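Local coordinates for flap endonuclease 1 (Methanocaldococcus jannaschii, PDB 1A76), which cuts 5'-flaps from branched DNA during replication and repair, acting as a magnesium-dependent structure-specific endonuclease and 5'-3' exonuclease, at residues 135-138 against 139-142; 257-260 against 261-264; 47-50 against 51-55. All blocks are in the same frame, centred on the assembly; numbering follows the deposited sequence.

Interaction 1: residues 135-138 against 139-142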
loop_
_atom_site.group_PDB
_atom_site.type_symbol
_atom_site.label_atom_id
_atom_site.label_comp_id
_atom_site.label_asym_id
_atom_site.label_seq_id
_atom_site.Cartn_x
_atom_site.Cartn_y
_atom_site.Cartn_z
ATOM N N CYS A 135 -0.937 -9.184 -11.322
ATOM C CA CYS A 135 -2.029 -8.400 -10.765
ATOM C C CYS A 135 -2.271 -7.161 -11.627
ATOM O O CYS A 135 -3.408 -6.763 -11.856
ATOM C CB CYS A 135 -1.695 -7.984 -9.332
ATOM S SG CYS A 135 -1.914 -9.327 -8.136
ATOM N N LYS A 136 -1.191 -6.561 -12.110
ATOM C CA LYS A 136 -1.298 -5.382 -12.961
ATOM C C LYS A 136 -1.956 -5.784 -14.275
ATOM O O LYS A 136 -2.776 -5.052 -14.813
ATOM C CB LYS A 136 0.093 -4.799 -13.239
ATOM C CG LYS A 136 0.808 -4.278 -12.008
ATOM C CD LYS A 136 2.222 -3.841 -12.378
ATOM C CE LYS A 136 2.823 -2.897 -11.346
ATOM N NZ LYS A 136 4.301 -2.732 -11.561
ATOM N N TYR A 137 -1.581 -6.948 -14.795
ATOM C CA TYR A 137 -2.142 -7.449 -16.050
ATOM C C TYR A 137 -3.639 -7.662 -15.883
ATOM O O TYR A 137 -4.435 -7.298 -16.749
ATOM C CB TYR A 137 -1.478 -8.773 -16.436
ATOM C CG TYR A 137 -2.129 -9.492 -17.614
ATOM C CD1 TYR A 137 -2.251 -8.866 -18.857
ATOM C CD2 TYR A 137 -2.597 -10.809 -17.490
ATOM C CE1 TYR A 137 -2.820 -9.531 -19.954
ATOM C CE2 TYR A 137 -3.171 -11.486 -18.590
ATOM C CZ TYR A 137 -3.275 -10.835 -19.812
ATOM O OH TYR A 137 -3.821 -11.480 -20.902
ATOM N N LEU A 138 -4.017 -8.259 -14.758
ATOM C CA LEU A 138 -5.420 -8.524 -14.477
ATOM C C LEU A 138 -6.205 -7.212 -14.432
ATOM O O LEU A 138 -7.323 -7.125 -14.945
ATOM C CB LEU A 138 -5.557 -9.277 -13.145
ATOM C CG LEU A 138 -6.977 -9.509 -12.602
ATOM C CD1 LEU A 138 -7.791 -10.317 -13.602
ATOM C CD2 LEU A 138 -6.908 -10.223 -11.248
ATOM N N LEU A 139 -5.612 -6.187 -13.828
ATOM C CA LEU A 139 -6.288 -4.898 -13.730
ATOM C C LEU A 139 -6.485 -4.312 -15.122
ATOM O O LEU A 139 -7.519 -3.711 -15.409
ATOM C CB LEU A 139 -5.477 -3.942 -12.869
ATOM C CG LEU A 139 -5.544 -4.213 -11.358
ATOM C CD1 LEU A 139 -4.515 -3.331 -10.665
ATOM C CD2 LEU A 139 -6.952 -3.918 -10.835
ATOM N N SER A 140 -5.488 -4.490 -15.983
ATOM C CA SER A 140 -5.575 -3.979 -17.349
ATOM C C SER A 140 -6.716 -4.685 -18.073
ATOM O O SER A 140 -7.480 -4.070 -18.818
ATOM C CB SER A 140 -4.268 -4.239 -18.092
ATOM O OG SER A 140 -4.232 -5.582 -18.529
ATOM N N LEU A 141 -6.818 -5.989 -17.863
ATOM C CA LEU A 141 -7.877 -6.771 -18.492
ATOM C C LEU A 141 -9.216 -6.286 -17.960
ATOM O O LEU A 141 -10.209 -6.255 -18.681
ATOM C CB LEU A 141 -7.698 -8.263 -18.174
ATOM C CG LEU A 141 -6.535 -8.930 -18.906
ATOM C CD1 LEU A 141 -6.450 -10.388 -18.488
ATOM C CD2 LEU A 141 -6.727 -8.791 -20.419
ATOM N N MET A 142 -9.231 -5.894 -16.690
ATOM C CA MET A 142 -10.450 -5.422 -16.056
ATOM C C MET A 142 -10.805 -3.985 -16.424
ATOM O O MET A 142 -11.887 -3.507 -16.083
ATOM C CB MET A 142 -10.331 -5.544 -14.537
ATOM C CG MET A 142 -10.272 -6.971 -14.024
ATOM S SD MET A 142 -9.947 -6.958 -12.256
ATOM C CE MET A 142 -11.393 -6.132 -11.632
#
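L141 lies over one face of the Y137 ring, one helical turn further along helix 129-142. Its CD1 methyl sits 3.8 Å from the ring centroid, a CH-pi contact displaced toward the CE2-CZ side of the ring, where CD1 comes within 3.5 Å of CE2. The Y137 side chain leaves the backbone with CG anti to the backbone N (chi1 171°), which brings the ring alongside the following turn and lets the leucine branch rest on it. S140 OG approaches the same ring obliquely, near CD1. Y137 O accepts L141 N at 2.9 Å, and S140 OG is modelled very close to the same oxygen, so a bond there is likely but its length is doubtful. L139 N to C135 O, S140 N to K136 O and M142 N to L138 O continue the i to i+4 backbone bonding. On the buried side of the helix, M142 SD meets L138 CG at 3.9 Å, and both residues pack against helix 283-292. K136 NZ forms salt bridges with E82, E148 and E133. The helix is thus amphipathic: apolar chains face its neighbours, while S140, exposed like Y137, probably turns its hydroxyl to the helix's own backbone.

Interaction 2: residues 257-260 against 261-264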
loop_
_atom_site.group_PDB
_atom_site.type_symbol
_atom_site.label_atom_id
_atom_site.label_comp_id
_atom_site.label_asym_id
_atom_site.label_seq_id
_atom_site.Cartn_x
_atom_site.Cartn_y
_atom_site.Cartn_z
ATOM N N TYR A 257 20.641 10.453 10.219
ATOM C CA TYR A 257 19.845 10.646 8.995
ATOM C C TYR A 257 18.401 11.056 9.283
ATOM O O TYR A 257 17.492 10.802 8.485
ATOM C CB TYR A 257 19.858 9.387 8.116
ATOM C CG TYR A 257 21.250 8.868 7.815
ATOM C CD1 TYR A 257 22.227 9.703 7.267
ATOM C CD2 TYR A 257 21.603 7.554 8.127
ATOM C CE1 TYR A 257 23.534 9.237 7.038
ATOM C CE2 TYR A 257 22.901 7.080 7.907
ATOM C CZ TYR A 257 23.860 7.926 7.364
ATOM O OH TYR A 257 25.146 7.462 7.149
ATOM N N TYR A 258 18.209 11.701 10.429
ATOM C CA TYR A 258 16.901 12.203 10.835
ATOM C C TYR A 258 16.359 13.138 9.755
ATOM O O TYR A 258 15.186 13.051 9.388
ATOM C CB TYR A 258 17.032 12.949 12.172
ATOM C CG TYR A 258 15.886 13.863 12.544
ATOM C CD1 TYR A 258 14.559 13.441 12.441
ATOM C CD2 TYR A 258 16.135 15.136 13.050
ATOM C CE1 TYR A 258 13.519 14.261 12.834
ATOM C CE2 TYR A 258 15.102 15.966 13.448
ATOM C CZ TYR A 258 13.796 15.524 13.339
ATOM O OH TYR A 258 12.778 16.342 13.754
ATOM N N ASP A 259 17.222 14.011 9.234
ATOM C CA ASP A 259 16.831 14.973 8.196
ATOM C C ASP A 259 16.486 14.282 6.890
ATOM O O ASP A 259 15.624 14.740 6.138
ATOM C CB ASP A 259 17.958 15.966 7.928
ATOM C CG ASP A 259 18.133 16.974 9.047
ATOM O OD1 ASP A 259 17.144 17.269 9.748
ATOM O OD2 ASP A 259 19.267 17.480 9.215
ATOM N N GLU A 260 17.175 13.183 6.617
ATOM C CA GLU A 260 16.948 12.422 5.405
ATOM C C GLU A 260 15.582 11.734 5.460
ATOM O O GLU A 260 14.846 11.721 4.476
ATOM C CB GLU A 260 18.061 11.378 5.236
ATOM C CG GLU A 260 19.411 11.948 4.775
ATOM C CD GLU A 260 20.056 12.913 5.775
ATOM O OE1 GLU A 260 19.964 12.702 7.008
ATOM O OE2 GLU A 260 20.671 13.898 5.310
ATOM N N ILE A 261 15.251 11.167 6.618
ATOM C CA ILE A 261 13.981 10.472 6.800
ATOM C C ILE A 261 12.830 11.460 6.613
ATOM O O ILE A 261 11.842 11.155 5.936
ATOM C CB ILE A 261 13.890 9.829 8.215
ATOM C CG1 ILE A 261 14.964 8.752 8.368
ATOM C CG2 ILE A 261 12.508 9.211 8.435
ATOM C CD1 ILE A 261 15.265 8.408 9.811
ATOM N N LYS A 262 12.973 12.639 7.212
ATOM C CA LYS A 262 11.974 13.693 7.107
ATOM C C LYS A 262 11.727 14.033 5.640
ATOM O O LYS A 262 10.583 14.163 5.205
ATOM C CB LYS A 262 12.451 14.951 7.845
ATOM C CG LYS A 262 12.323 14.869 9.361
ATOM C CD LYS A 262 12.531 16.226 10.021
ATOM C CE LYS A 262 13.945 16.760 9.786
ATOM N NZ LYS A 262 14.331 17.883 10.703
ATOM N N ARG A 263 12.808 14.183 4.885
ATOM C CA ARG A 263 12.701 14.520 3.474
ATOM C C ARG A 263 11.963 13.449 2.674
ATOM O O ARG A 263 11.330 13.757 1.669
ATOM C CB ARG A 263 14.090 14.766 2.879
ATOM C CG ARG A 263 14.371 16.243 2.619
ATOM C CD ARG A 263 15.811 16.497 2.169
ATOM N NE ARG A 263 16.769 16.452 3.275
ATOM C CZ ARG A 263 17.045 17.476 4.077
ATOM N NH1 ARG A 263 16.439 18.642 3.910
ATOM N NH2 ARG A 263 17.939 17.332 5.047
ATOM N N ILE A 264 12.042 12.198 3.122
ATOM C CA ILE A 264 11.345 11.103 2.449
ATOM C C ILE A 264 9.832 11.348 2.510
ATOM O O ILE A 264 9.122 11.118 1.534
ATOM C CB ILE A 264 11.649 9.724 3.110
ATOM C CG1 ILE A 264 12.802 9.030 2.373
ATOM C CG2 ILE A 264 10.396 8.827 3.066
ATOM C CD1 ILE A 264 13.807 8.365 3.280
#
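K262 NZ makes a salt bridge with D259 OD1 at 3.0 Å, meeting the oxygen nearly along its C-O axis, while the same ammonium stands off-centre above the ring of Y258. The cation-pi distance from K262 NZ to the Y258 ring centroid is 3.9 Å, with NZ 33° off the ring normal. A bend at chi3 (-63°) folds the lysine so that its CE also lies over that face as a CH-pi donor, and CD comes within 3.6 Å of Y258 CZ. The Y258 hydroxyl is held separately by D216. Nearby, R263 carries its guanidinium back over the D259 carbonyl, with NH2 only 3.2 Å from D259 CB. D259 OD2 and E260 OE2 are each 4.4 Å from R263 NH2, beyond salt-bridge range. Backbone bonds bind this start of helix 258-266, beginning with I261 N to the O of Y257, the N-cap residue, at 2.9 Å. Y258, I261 and K262 pack on I219 of helix 211-221. The I264 side chain lies about 6 Å from that of E152 and about 7 Å from that of E154, both magnesium-binding. One lysine is therefore gripped both by a carboxylate and by an aromatic face, which should favour its charged form, and the two carboxylates are likely to interact with the arginine only through longer-range attraction.

Interaction 3: residues 47-50 against 51-55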
loop_
_atom_site.group_PDB
_atom_site.type_symbol
_atom_site.label_atom_id
_atom_site.label_comp_id
_atom_site.label_asym_id
_atom_site.label_seq_id
_atom_site.Cartn_x
_atom_site.Cartn_y
_atom_site.Cartn_z
ATOM N N LEU A 47 -4.849 -19.486 -1.128
ATOM C CA LEU A 47 -5.626 -19.965 -2.264
ATOM C C LEU A 47 -4.626 -20.330 -3.365
ATOM O O LEU A 47 -3.689 -19.577 -3.622
ATOM C CB LEU A 47 -6.549 -18.856 -2.780
ATOM C CG LEU A 47 -8.030 -19.190 -2.926
ATOM C CD1 LEU A 47 -8.596 -19.540 -1.557
ATOM C CD2 LEU A 47 -8.777 -17.992 -3.522
ATOM N N ARG A 48 -4.819 -21.473 -4.020
ATOM C CA ARG A 48 -3.913 -21.867 -5.091
ATOM C C ARG A 48 -4.658 -22.531 -6.242
ATOM O O ARG A 48 -5.737 -23.091 -6.051
ATOM C CB ARG A 48 -2.845 -22.847 -4.582
ATOM C CG ARG A 48 -2.293 -22.585 -3.183
ATOM C CD ARG A 48 -1.256 -23.666 -2.853
ATOM N NE ARG A 48 -0.447 -23.359 -1.675
ATOM C CZ ARG A 48 0.801 -22.903 -1.724
ATOM N NH1 ARG A 48 1.386 -22.695 -2.899
ATOM N NH2 ARG A 48 1.461 -22.652 -0.597
ATOM N N ASN A 49 -4.079 -22.468 -7.437
ATOM C CA ASN A 49 -4.681 -23.113 -8.587
ATOM C C ASN A 49 -4.184 -24.566 -8.632
ATOM O O ASN A 49 -3.428 -25.016 -7.757
ATOM C CB ASN A 49 -4.339 -22.368 -9.889
ATOM C CG ASN A 49 -2.838 -22.221 -10.129
ATOM O OD1 ASN A 49 -2.405 -21.300 -10.824
ATOM N ND2 ASN A 49 -2.042 -23.126 -9.567
ATOM N N ARG A 50 -4.607 -25.298 -9.650
ATOM C CA ARG A 50 -4.246 -26.705 -9.785
ATOM C C ARG A 50 -2.775 -27.002 -10.016
ATOM O O ARG A 50 -2.378 -28.162 -10.001
ATOM C CB ARG A 50 -5.075 -27.331 -10.897
ATOM C CG ARG A 50 -6.549 -27.155 -10.669
ATOM C CD ARG A 50 -7.158 -28.366 -10.030
ATOM N NE ARG A 50 -8.100 -28.986 -10.951
ATOM C CZ ARG A 50 -9.247 -29.550 -10.594
ATOM N NH1 ARG A 50 -9.611 -29.581 -9.323
ATOM N NH2 ARG A 50 -10.026 -30.084 -11.519
ATOM N N LYS A 51 -1.977 -25.962 -10.228
ATOM C CA LYS A 51 -0.543 -26.117 -10.442
ATOM C C LYS A 51 0.186 -25.759 -9.152
ATOM O O LYS A 51 1.412 -25.742 -9.100
ATOM C CB LYS A 51 -0.076 -25.206 -11.576
ATOM C CG LYS A 51 -0.772 -25.471 -12.894
ATOM C CD LYS A 51 0.030 -26.433 -13.759
ATOM C CE LYS A 51 -0.029 -27.852 -13.211
ATOM N NZ LYS A 51 1.335 -28.431 -13.050
ATOM N N GLY A 52 -0.588 -25.464 -8.113
ATOM C CA GLY A 52 -0.015 -25.124 -6.826
ATOM C C GLY A 52 0.451 -23.690 -6.679
ATOM O O GLY A 52 1.106 -23.369 -5.684
ATOM N N GLU A 53 0.125 -22.835 -7.651
ATOM C CA GLU A 53 0.525 -21.421 -7.600
ATOM C C GLU A 53 -0.497 -20.632 -6.793
ATOM O O GLU A 53 -1.697 -20.868 -6.904
ATOM C CB GLU A 53 0.624 -20.823 -9.005
ATOM C CG GLU A 53 1.789 -21.340 -9.829
ATOM C CD GLU A 53 1.693 -20.942 -11.291
ATOM O OE1 GLU A 53 0.593 -21.045 -11.876
ATOM O OE2 GLU A 53 2.723 -20.520 -11.854
ATOM N N ILE A 54 -0.016 -19.694 -5.986
ATOM C CA ILE A 54 -0.899 -18.895 -5.143
ATOM C C ILE A 54 -1.730 -17.879 -5.927
ATOM O O ILE A 54 -1.189 -17.028 -6.646
ATOM C CB ILE A 54 -0.098 -18.170 -4.052
ATOM C CG1 ILE A 54 0.465 -19.202 -3.063
ATOM C CG2 ILE A 54 -0.994 -17.187 -3.316
ATOM C CD1 ILE A 54 1.503 -18.632 -2.125
ATOM N N THR A 55 -3.049 -17.972 -5.757
ATOM C CA THR A 55 -3.999 -17.096 -6.460
ATOM C C THR A 55 -4.727 -16.120 -5.537
ATOM O O THR A 55 -5.596 -15.364 -5.965
ATOM C CB THR A 55 -5.047 -17.943 -7.208
ATOM O OG1 THR A 55 -5.742 -18.776 -6.276
ATOM C CG2 THR A 55 -4.369 -18.833 -8.241
#
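L47 O accepts T55 N at 2.7 Å and is also approached by I54 CA at 3.3 Å in a CA-H...O contact. L47 and T55 close the open end of a tight beta hairpin of the type I turn plus G1 bulge kind: a single bridge pairs R48 with I54, the turn from N49 to G52 reverses the chain, and G52 holds the bulge position. T55 N comes from above the L47 carbonyl plane, 42° out of it. Further in, N49 N bonds to E53 O at 2.9 Å in the carbonyl plane, and R48 CA brings a second CA-H...O contact to the same oxygen. The turn itself is closed by G52 N to N49 O. G52 takes a positive phi (81°), a conformation that glycine adopts readily.

Outside the turn, R48 runs extended from CG to NE alongside the returning segment 51-55. Its guanidinium points one edge at G52 O, which lies in the guanidinium plane, and lays one face on I54: CG1 of I54 stands 3.6 Å above that plane. The I54 side chain and R48 both touch Y126 as well. N49 turns its amide inward over the turn, near the backbone of K51 and E53, while T55 CG2 packs beside its CB. Neighbouring parts fasten the loop at two points: R50 N bonds to D295, and L47 N to S56 OG at the start of helix 56-70. The hairpin is part of the connection from helix 28-38 to helix 56-70 in the N-domain, away from the metal sites. The bond from R48 NH1 to G52 O measures 2.9 Å, with an N-H...O angle of 144°.

How the interactions relate
Along the chain the order is interaction 3, interaction 1, interaction 2. Interactions 1 and 3 lie on the same side of the chain's centre, with centres 18 Å apart and nearest atoms about 7 Å apart. Helix 56-70 connects them: it begins just after residues 47-55, and A57, Y58 and V61 of this N-domain helix touch interaction 1, which belongs to the I-domain. Interaction 2, in helix 258-266, lies across the centre, 35 Å and 41 Å from interactions 1 and 3, centre to centre. The side chains of K136 and I264 lie about 13 Å and 10 Å from a bound manganese ion, so each of these helices brings one side chain near the metal site, whereas interaction 3 lies away from it.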